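Local coordinates for protein 4-hydroxy-tetrahydrodipicolinate synthase (Thermotoga maritima, PDB 1O5K) that probably catalyses the condensation of pyruvate with L-aspartate semialdehyde to 4-hydroxy-tetrahydrodipicolinate, a step of lysine biosynthesis that proceeds through a Schiff base, at residues K98-A103 against V111-P116. Residues are numbered along the deposited sequence; the frame is centred on the assembly and turned at random.
Sequences KLVKQA and VLVVTP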
# COMPACT_ATOMS: atom_id res chain seq x y z
N LYS A 98 -35.08 2.59 3.75
CA LYS A 98 -35.90 2.56 4.92
C LYS A 98 -35.37 3.54 5.96
O LYS A 98 -36.13 4.30 6.55
CB LYS A 98 -35.94 1.15 5.50
CG LYS A 98 -36.87 0.96 6.70
CD LYS A 98 -36.23 0.03 7.73
CE LYS A 98 -37.17 -0.35 8.85
NZ LYS A 98 -38.36 -1.07 8.35
N LEU A 99 -34.07 3.55 6.18
CA LEU A 99 -33.51 4.50 7.14
C LEU A 99 -33.63 5.94 6.72
O LEU A 99 -33.84 6.85 7.54
CB LEU A 99 -32.06 4.19 7.38
CG LEU A 99 -31.75 2.91 8.16
CD1 LEU A 99 -30.28 2.83 8.40
CD2 LEU A 99 -32.45 2.85 9.47
N VAL A 100 -33.48 6.16 5.43
CA VAL A 100 -33.62 7.51 4.86
C VAL A 100 -35.05 8.00 5.06
O VAL A 100 -35.28 9.11 5.56
CB VAL A 100 -33.20 7.50 3.40
CG1 VAL A 100 -33.62 8.78 2.69
CG2 VAL A 100 -31.73 7.28 3.29
N LYS A 101 -36.03 7.16 4.75
CA LYS A 101 -37.45 7.53 4.93
C LYS A 101 -37.83 7.76 6.42
O LYS A 101 -38.61 8.67 6.75
CB LYS A 101 -38.34 6.50 4.24
CG LYS A 101 -38.27 6.54 2.72
N GLN A 102 -37.22 7.00 7.32
CA GLN A 102 -37.33 7.26 8.76
C GLN A 102 -36.80 8.64 9.15
O GLN A 102 -37.50 9.40 9.85
CB GLN A 102 -36.66 6.15 9.57
CG GLN A 102 -37.50 4.82 9.45
CD GLN A 102 -36.95 3.61 10.25
OE1 GLN A 102 -37.71 2.70 10.61
NE2 GLN A 102 -35.64 3.59 10.49
N ALA A 103 -35.60 9.00 8.68
CA ALA A 103 -35.05 10.33 8.98
C ALA A 103 -35.92 11.43 8.39
O ALA A 103 -36.17 12.44 9.06
CB ALA A 103 -33.64 10.45 8.46
N VAL A 111 -29.69 13.66 4.80
CA VAL A 111 -29.10 12.44 5.26
C VAL A 111 -27.68 12.28 4.73
O VAL A 111 -27.34 12.74 3.58
CB VAL A 111 -29.95 11.16 4.88
CG1 VAL A 111 -31.18 11.00 5.74
CG2 VAL A 111 -30.29 11.20 3.42
N LEU A 112 -26.84 11.62 5.52
CA LEU A 112 -25.49 11.29 5.14
C LEU A 112 -25.49 9.79 4.86
O LEU A 112 -25.89 9.02 5.71
CB LEU A 112 -24.54 11.65 6.29
CG LEU A 112 -23.03 11.40 6.03
CD1 LEU A 112 -22.53 12.41 5.02
CD2 LEU A 112 -22.19 11.50 7.28
N VAL A 113 -25.14 9.39 3.64
CA VAL A 113 -25.29 8.01 3.24
C VAL A 113 -23.97 7.45 2.76
O VAL A 113 -23.49 7.75 1.66
CB VAL A 113 -26.34 7.88 2.12
CG1 VAL A 113 -26.45 6.48 1.62
CG2 VAL A 113 -27.69 8.41 2.56
N VAL A 114 -23.35 6.65 3.64
CA VAL A 114 -22.07 6.08 3.34
C VAL A 114 -22.21 5.12 2.16
O VAL A 114 -23.24 4.46 1.98
CB VAL A 114 -21.45 5.38 4.60
CG1 VAL A 114 -22.28 4.21 5.03
CG2 VAL A 114 -19.97 5.09 4.43
N THR A 115 -21.17 5.07 1.34
CA THR A 115 -21.08 3.97 0.36
C THR A 115 -21.22 2.65 1.11
O THR A 115 -20.63 2.46 2.18
CB THR A 115 -19.71 3.93 -0.34
OG1 THR A 115 -18.69 3.76 0.64
CG2 THR A 115 -19.38 5.24 -1.08
N PRO A 116 -22.01 1.72 0.58
CA PRO A 116 -22.09 0.39 1.14
C PRO A 116 -20.73 -0.18 1.50
O PRO A 116 -19.80 -0.20 0.67
CB PRO A 116 -22.74 -0.41 0.04
CG PRO A 116 -23.72 0.63 -0.56
CD PRO A 116 -22.93 1.90 -0.57
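A chi1 of 167° turns V100 CG1 away from the backbone N and puts CG2 opposite the carbonyl carbon, and both methyls reach V111. In V111, chi1 of -75° sets CG1 beside the backbone N and CG2 between the N and the carbonyl carbon. The two methyls of V111 therefore serve different partners. V111 CG1 lies 3.7 Å from A103 CB, the closest approach between the segments. V111 CG2 lies 4.2 Å from V100 CG2 and about as far from V100 CG1. The two valine side chains cross at about a right angle. V113, two residues further along the strand, adds a looser touch: its CG2 is 4.3 Å from V100 CG2. All four residues are buried, and no hydrogen bond joins the segments. The backbone of the strand bonds within the sheet: V111 and V113 to V142, L112 to V86. The axes of 98-103 and 111-114 run nearly antiparallel, at 167°, and approach to 9.7 Å. V111 also packs on L139 and I141. This is the helix-to-strand packing of a beta-alpha-beta unit, where helix 93-106 leads into strand 110-114 and lines the outside of the TIM barrel of the DapA family.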